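Local coordinates for protein putative fimbriae assembly chaperone (Salmonella typhimurium, PDB 2CO7) that probably acts as a periplasmic chaperone of the PapD type, holding Saf fimbrial subunits in an assembly-competent state before they join the fibre, at residues B[19-24]-B[28-33]; B[136-141]-B[206-211]. One frame throughout, in Å; residues are numbered along the deposited sequence. Where two conformers were deposited one is given.

Interaction 1: B[19-24]-B[28-33]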
ATOM      1  N   THR B  19       6.443   8.506   4.710  1.00 19.99           N
ATOM      2  CA  THR B  19       5.649   7.275   4.701  1.00 20.61           C
ATOM      3  C   THR B  19       4.378   7.422   5.563  1.00 20.42           C
ATOM      4  O   THR B  19       3.467   6.611   5.435  1.00 21.38           O
ATOM      5  CB  THR B  19       6.435   6.035   5.195  1.00 20.84           C
ATOM      6  OG1 THR B  19       6.897   6.254   6.551  1.00 21.04           O
ATOM      7  CG2 THR B  19       7.578   5.671   4.232  1.00 22.44           C
ATOM      8  N   ARG B  20       4.331   8.450   6.414  1.00 20.18           N
ATOM      9  CA  ARG B  20       3.106   8.796   7.135  1.00 20.12           C
ATOM     10  C   ARG B  20       3.036  10.308   7.284  1.00 20.34           C
ATOM     11  O   ARG B  20       4.060  11.001   7.152  1.00 20.35           O
ATOM     12  CB  ARG B  20       3.081   8.145   8.543  1.00 21.77           C
ATOM     13  CG  ARG B  20       4.241   8.619   9.457  1.00 20.84           C
ATOM     14  CD  ARG B  20       5.361   7.556   9.608  1.00 22.09           C
ATOM     15  NE  ARG B  20       4.800   6.340  10.237  1.00 19.60           N
ATOM     16  CZ  ARG B  20       4.552   5.181   9.608  1.00 22.56           C
ATOM     17  NH1 ARG B  20       4.914   4.987   8.328  1.00 19.79           N
ATOM     18  NH2 ARG B  20       3.969   4.184  10.263  1.00 21.59           N
ATOM     19  N   VAL B  21       1.855  10.816   7.612  1.00 19.63           N
ATOM     20  CA  VAL B  21       1.666  12.230   7.874  1.00 19.36           C
ATOM     21  C   VAL B  21       0.927  12.240   9.207  1.00 19.30           C
ATOM     22  O   VAL B  21      -0.151  11.606   9.349  1.00 20.89           O
ATOM     23  CB  VAL B  21       0.801  12.951   6.771  1.00 19.43           C
ATOM     24  CG1 VAL B  21       0.607  14.423   7.166  1.00 19.69           C
ATOM     25  CG2 VAL B  21       1.475  12.930   5.395  1.00 20.85           C
ATOM     26  N   ILE B  22       1.493  12.924  10.200  1.00 19.73           N
ATOM     27  CA  ILE B  22       0.789  13.058  11.487  1.00 20.10           C
ATOM     28  C   ILE B  22       0.094  14.429  11.465  1.00 20.27           C
ATOM     29  O   ILE B  22       0.748  15.480  11.263  1.00 20.78           O
ATOM     30  CB  ILE B  22       1.732  12.932  12.702  1.00 20.52           C
ATOM     31  CG1 ILE B  22       2.543  11.620  12.614  1.00 21.60           C
ATOM     32  CG2 ILE B  22       0.916  13.129  14.074  1.00 20.17           C
ATOM     33  CD1 ILE B  22       1.692  10.339  12.465  1.00 21.93           C
ATOM     34  N   TYR B  23      -1.215  14.400  11.667  1.00 20.41           N
ATOM     35  CA  TYR B  23      -2.045  15.618  11.644  1.00 19.72           C
ATOM     36  C   TYR B  23      -2.413  16.001  13.054  1.00 20.29           C
ATOM     37  O   TYR B  23      -3.317  15.407  13.656  1.00 19.45           O
ATOM     38  CB  TYR B  23      -3.303  15.397  10.766  1.00 18.92           C
ATOM     39  CG  TYR B  23      -3.994  16.697  10.355  1.00 18.85           C
ATOM     40  CD1 TYR B  23      -3.963  17.141   9.025  1.00 18.92           C
ATOM     41  CD2 TYR B  23      -4.682  17.469  11.293  1.00 19.62           C
ATOM     42  CE1 TYR B  23      -4.619  18.315   8.639  1.00 17.56           C
ATOM     43  CE2 TYR B  23      -5.311  18.670  10.922  1.00 17.12           C
ATOM     44  CZ  TYR B  23      -5.282  19.076   9.582  1.00 17.69           C
ATOM     45  OH  TYR B  23      -5.892  20.280   9.228  1.00 18.72           O
ATOM     46  N   HIS B  24      -1.712  17.011  13.577  1.00 19.42           N
ATOM     47  CA  HIS B  24      -1.917  17.481  14.944  1.00 21.12           C
ATOM     48  C   HIS B  24      -3.148  18.390  14.947  1.00 20.72           C
ATOM     49  O   HIS B  24      -3.197  19.329  14.178  1.00 19.98           O
ATOM     50  CB  HIS B  24      -0.679  18.230  15.426  1.00 21.12           C
ATOM     51  CG  HIS B  24       0.519  17.351  15.623  1.00 23.18           C
ATOM     52  ND1 HIS B  24       1.362  16.988  14.593  1.00 26.29           N
ATOM     53  CD2 HIS B  24       1.020  16.772  16.743  1.00 27.04           C
ATOM     54  CE1 HIS B  24       2.332  16.221  15.074  1.00 27.32           C
ATOM     55  NE2 HIS B  24       2.155  16.089  16.376  1.00 26.90           N
ATOM     56  N   ALA B  28      -3.071  24.211  11.361  1.00 20.73           N
ATOM     57  CA  ALA B  28      -3.884  24.750  10.255  1.00 22.37           C
ATOM     58  C   ALA B  28      -3.931  23.717   9.117  1.00 23.50           C
ATOM     59  O   ALA B  28      -4.720  23.813   8.180  1.00 23.67           O
ATOM     60  CB  ALA B  28      -3.311  26.041   9.769  1.00 22.76           C
ATOM     61  N   GLY B  29      -3.029  22.759   9.182  1.00 24.20           N
ATOM     62  CA  GLY B  29      -2.965  21.731   8.146  1.00 23.97           C
ATOM     63  C   GLY B  29      -1.589  21.085   8.074  1.00 24.55           C
ATOM     64  O   GLY B  29      -0.639  21.530   8.741  1.00 25.15           O
ATOM     65  N   ALA B  30      -1.479  20.078   7.208  1.00 22.60           N
ATOM     66  CA  ALA B  30      -0.254  19.311   7.061  1.00 22.35           C
ATOM     67  C   ALA B  30       0.190  19.370   5.598  1.00 21.62           C
ATOM     68  O   ALA B  30      -0.545  19.846   4.706  1.00 21.83           O
ATOM     69  CB  ALA B  30      -0.491  17.903   7.487  1.00 21.73           C
ATOM     70  N   THR B  31       1.402  18.908   5.337  1.00 21.64           N
ATOM     71  CA  THR B  31       1.880  18.900   3.954  1.00 20.95           C
ATOM     72  C   THR B  31       2.521  17.588   3.643  1.00 20.46           C
ATOM     73  O   THR B  31       2.966  16.860   4.547  1.00 19.59           O
ATOM     74  CB  THR B  31       2.896  20.045   3.617  1.00 21.24           C
ATOM     75  OG1 THR B  31       4.039  19.967   4.487  1.00 22.66           O
ATOM     76  CG2 THR B  31       2.246  21.441   3.708  1.00 22.03           C
ATOM     77  N   LEU B  32       2.583  17.274   2.350  1.00 19.00           N
ATOM     78  CA  LEU B  32       3.231  16.019   1.904  1.00 19.52           C
ATOM     79  C   LEU B  32       3.849  16.331   0.540  1.00 20.11           C
ATOM     80  O   LEU B  32       3.146  16.771  -0.362  1.00 19.53           O
ATOM     81  CB  LEU B  32       2.198  14.899   1.776  1.00 19.08           C
ATOM     82  CG  LEU B  32       2.709  13.565   1.200  1.00 19.18           C
ATOM     83  CD1 LEU B  32       3.827  12.935   2.031  1.00 19.60           C
ATOM     84  CD2 LEU B  32       1.498  12.601   1.051  1.00 21.27           C
ATOM     85  N   SER B  33       5.163  16.174   0.405  1.00 20.79           N
ATOM     86  CA  SER B  33       5.825  16.424  -0.880  0.50 20.41           C
ATOM     87  C   SER B  33       5.543  15.250  -1.836  1.00 20.57           C
ATOM     88  O   SER B  33       5.499  14.108  -1.416  1.00 20.54           O
ATOM     89  CB  SER B  33       7.325  16.600  -0.638  0.50 20.99           C
ATOM     90  OG  SER B  33       8.056  16.806  -1.825  0.50 19.07           O
TER
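Tyr-23 OH accepts a hydrogen bond from the backbone N of Arg-80 and also lies against Gly-29, 3.4 Å from its CA. The phenol thus reaches across to the 28-33 segment while its polar end is satisfied from strand 73-80. With CG of Tyr-23 opposite its own backbone N (chi1 -163°), the ring extends obliquely past Ala-30, Tyr-23 CD1 meeting Ala-30 CB at 3.9 Å, and an edge-to-face contact with Phe-59 adds to its packing. Val-21 continues the apolar seam: CG1 touches Ala-30 CB at 3.7 Å, while CG2 leans on Leu-32 CD1 at 4.1 Å. Ala-30 CB therefore sits between the valine methyl and the tyrosine ring. Strands 20-24 and 30-33 run nearly antiparallel (166°), but their axes are 7.6 Å apart and no hydrogen bond joins them. Each pairs elsewhere, Val-21 and Tyr-23 with strand 116-131 and Ala-30 with strand 73-80, as where the edge strand 20-24 packs against the inner strand 30-35 in the immunoglobulin-like PapD N-terminal domain. Arg-20, pointing away from this seam, turns to the other protein chain and meets its backbone, consistent with the arginine that binds the subunit's chain terminus in this chaperone family. Apolar side chains and the Gly-29 backbone make up the contact, so the strand spacing is probably set by the bulk of Val-21, Ala-30 and Tyr-23.

Interaction 2: B[136-141]-B[206-211]; sequences KGTPED and ITDFGG
The chain at Thr-207 to Gly-210 folds into a type I beta turn that faces the start of the short helix 139-142, the CA atoms of Thr-207 and Glu-140 lying 6.8 Å apart. Thr-138 is the N-cap of that weakly bonded helix and makes a capping box with Asp-141: Thr-138 N donates to Asp-141 OD1 at 3.0 Å, coming from above the carboxylate plane, and Asp-141 N returns a weak bond to Thr-138 OG1. With OG1 turned back to the helix end, lodged between the backbone N and the carbonyl carbon (chi1 65°), the methyl of Thr-138 remains for the turn: CG2 meets Asp-208 OD1 at 3.6 Å. The other carboxylate oxygen, Asp-208 OD2, lies 4.0 Å from Pro-139 CD, so the carboxylate oxygens of Asp-208 approach the carbons of Thr-138 and Pro-139 and make no hydrogen bond to these residues. The strong partner of Asp-208 is Arg-131, in a salt bridge through OD2, consistent with the interdomain salt bridge of PapD-like chaperones; Pro-139 in turn packs on Phe-163 and Met-165. Further out, in the conformer given, Glu-140 OE1 comes to 3.5 Å of Thr-207 CG2, a doubtful contact since a second conformer exists. Thr-207 OG1 makes an ST turn within its own loop, accepting from Phe-209 N at 3.0 Å with an N-H...O angle of 150°.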
ATOM      1  N   LYS B 136      -1.650  13.439  24.269  1.00 13.72           N
ATOM      2  CA  LYS B 136      -0.303  14.024  24.436  1.00 14.39           C
ATOM      3  C   LYS B 136       0.825  13.056  24.207  1.00 13.79           C
ATOM      4  O   LYS B 136       0.667  11.852  24.342  1.00 12.73           O
ATOM      5  CB  LYS B 136      -0.167  14.644  25.828  1.00 15.52           C
ATOM      6  CG  LYS B 136      -1.292  15.605  26.194  1.00 15.76           C
ATOM      7  CD  LYS B 136      -1.287  16.875  25.387  1.00 20.85           C
ATOM      8  CE  LYS B 136      -2.171  17.916  26.072  1.00 23.03           C
ATOM      9  NZ  LYS B 136      -2.511  19.069  25.185  1.00 25.44           N
ATOM     10  N   GLY B 137       1.980  13.604  23.853  1.00 13.48           N
ATOM     11  CA  GLY B 137       3.151  12.783  23.582  1.00 14.13           C
ATOM     12  C   GLY B 137       3.007  11.976  22.296  1.00 13.80           C
ATOM     13  O   GLY B 137       2.253  12.341  21.378  1.00 14.08           O
ATOM     14  N   THR B 138       3.758  10.881  22.247  1.00 17.02           N
ATOM     15  CA  THR B 138       3.864  10.051  21.044  1.00 17.43           C
ATOM     16  C   THR B 138       3.577   8.581  21.391  1.00 18.47           C
ATOM     17  O   THR B 138       3.663   8.197  22.567  1.00 18.22           O
ATOM     18  CB  THR B 138       5.287  10.133  20.469  1.00 17.36           C
ATOM     19  OG1 THR B 138       6.227   9.556  21.399  1.00 18.19           O
ATOM     20  CG2 THR B 138       5.671  11.566  20.188  1.00 20.86           C
ATOM     21  N   PRO B 139       3.279   7.757  20.376  1.00 19.59           N
ATOM     22  CA  PRO B 139       3.132   6.303  20.632  1.00 20.25           C
ATOM     23  C   PRO B 139       4.368   5.740  21.339  1.00 20.34           C
ATOM     24  O   PRO B 139       4.226   4.983  22.299  1.00 21.67           O
ATOM     25  CB  PRO B 139       2.946   5.713  19.216  1.00 19.98           C
ATOM     26  CG  PRO B 139       2.198   6.898  18.459  1.00 19.23           C
ATOM     27  CD  PRO B 139       2.994   8.111  18.968  1.00 19.52           C
ATOM     28  N   GLU B 140       5.577   6.123  20.910  1.00 20.74           N
ATOM     29  CA  GLU B 140       6.752   5.470  21.474  0.50 19.98           C
ATOM     30  C   GLU B 140       6.953   5.783  22.962  1.00 20.39           C
ATOM     31  O   GLU B 140       7.520   4.962  23.680  1.00 20.35           O
ATOM     32  CB  GLU B 140       8.005   5.723  20.633  0.50 20.41           C
ATOM     33  CG  GLU B 140       8.612   7.102  20.773  0.50 19.56           C
ATOM     34  CD  GLU B 140       9.840   7.340  19.874  0.50 20.09           C
ATOM     35  OE1 GLU B 140      10.553   6.383  19.488  0.50 16.37           O
ATOM     36  OE2 GLU B 140      10.112   8.524  19.589  0.50 22.20           O
ATOM     37  N   ASP B 141       6.437   6.927  23.424  1.00 19.09           N
ATOM     38  CA  ASP B 141       6.429   7.274  24.834  1.00 20.28           C
ATOM     39  C   ASP B 141       5.717   6.246  25.705  1.00 20.15           C
ATOM     40  O   ASP B 141       6.087   6.072  26.850  1.00 19.96           O
ATOM     41  CB  ASP B 141       5.766   8.628  25.032  1.00 20.98           C
ATOM     42  CG  ASP B 141       6.590   9.778  24.495  1.00 23.46           C
ATOM     43  OD1 ASP B 141       5.988  10.869  24.285  1.00 21.83           O
ATOM     44  OD2 ASP B 141       7.838   9.604  24.307  1.00 19.79           O
ATOM     45  N   ILE B 206       7.196   2.177  14.484  1.00 19.22           N
ATOM     46  CA  ILE B 206       7.585   3.162  13.498  1.00 18.19           C
ATOM     47  C   ILE B 206       7.133   4.514  14.087  1.00 18.15           C
ATOM     48  O   ILE B 206       5.957   4.676  14.466  1.00 18.03           O
ATOM     49  CB  ILE B 206       6.930   2.905  12.141  1.00 19.00           C
ATOM     50  CG1 ILE B 206       7.257   1.484  11.626  1.00 20.21           C
ATOM     51  CG2 ILE B 206       7.423   3.964  11.104  1.00 16.52           C
ATOM     52  CD1 ILE B 206       6.504   1.165  10.327  1.00 18.15           C
ATOM     53  N   THR B 207       8.082   5.441  14.223  1.00 17.77           N
ATOM     54  CA  THR B 207       7.813   6.742  14.864  1.00 19.15           C
ATOM     55  C   THR B 207       7.024   7.682  13.959  1.00 19.31           C
ATOM     56  O   THR B 207       6.816   7.384  12.769  1.00 19.94           O
ATOM     57  CB  THR B 207       9.127   7.477  15.300  1.00 18.97           C
ATOM     58  OG1 THR B 207       9.767   8.095  14.158  1.00 19.76           O
ATOM     59  CG2 THR B 207      10.095   6.511  16.008  1.00 21.37           C
ATOM     60  N   ASP B 208       6.598   8.829  14.507  1.00 18.47           N
ATOM     61  CA  ASP B 208       5.976   9.881  13.715  1.00 18.72           C
ATOM     62  C   ASP B 208       6.819  10.371  12.542  1.00 20.29           C
ATOM     63  O   ASP B 208       6.285  10.958  11.595  1.00 20.46           O
ATOM     64  CB  ASP B 208       5.595  11.070  14.606  1.00 18.32           C
ATOM     65  CG  ASP B 208       4.557  10.716  15.662  1.00 18.94           C
ATOM     66  OD1 ASP B 208       4.604  11.340  16.740  1.00 21.38           O
ATOM     67  OD2 ASP B 208       3.672   9.861  15.433  1.00 19.29           O
ATOM     68  N   PHE B 209       8.129  10.126  12.613  1.00 19.24           N
ATOM     69  CA  PHE B 209       9.080  10.607  11.619  1.00 20.09           C
ATOM     70  C   PHE B 209       9.643   9.505  10.723  1.00 19.78           C
ATOM     71  O   PHE B 209      10.577   9.742   9.972  1.00 20.25           O
ATOM     72  CB  PHE B 209      10.163  11.437  12.310  1.00 20.68           C
ATOM     73  CG  PHE B 209       9.579  12.503  13.173  1.00 20.65           C
ATOM     74  CD1 PHE B 209       9.098  13.670  12.593  1.00 23.62           C
ATOM     75  CD2 PHE B 209       9.439  12.302  14.555  1.00 21.55           C
ATOM     76  CE1 PHE B 209       8.512  14.650  13.370  1.00 23.83           C
ATOM     77  CE2 PHE B 209       8.840  13.282  15.338  1.00 21.19           C
ATOM     78  CZ  PHE B 209       8.381  14.451  14.727  1.00 21.86           C
ATOM     79  N   GLY B 210       9.058   8.311  10.816  1.00 20.02           N
ATOM     80  CA  GLY B 210       9.315   7.236   9.845  1.00 20.93           C
ATOM     81  C   GLY B 210      10.370   6.204  10.138  1.00 21.67           C
ATOM     82  O   GLY B 210      10.464   5.191   9.423  1.00 21.92           O
ATOM     83  N   GLY B 211      11.207   6.475  11.141  1.00 21.28           N
ATOM     84  CA  GLY B 211      12.282   5.561  11.525  1.00 21.00           C
ATOM     85  C   GLY B 211      11.712   4.651  12.595  1.00 21.57           C
ATOM     86  O   GLY B 211      10.538   4.749  12.930  1.00 18.38           O
TER

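How the interactions relate
Near the N terminus, interaction 1 closes a short loop of three residues, bringing strand 30-35 back along strand 20-24 across the sandwich. The chain then builds the rest of the large sheet and leaves it through strand 116-131. Interaction 2 opens just beyond that strand and closes a much longer loop of 64 residues, which carries most of the C-terminal half. The two loops follow one another without nesting or crossing, their centres about 14 Å apart. They meet directly where strand 20-24 faces the 206-211 turn: Ile-22 CG1 lies 3.5 Å from Asp-208 OD2, and Arg-20 packs on Ile-206 and Thr-207. The turn thus touches both the edge strand of the large sheet and helix 139-142.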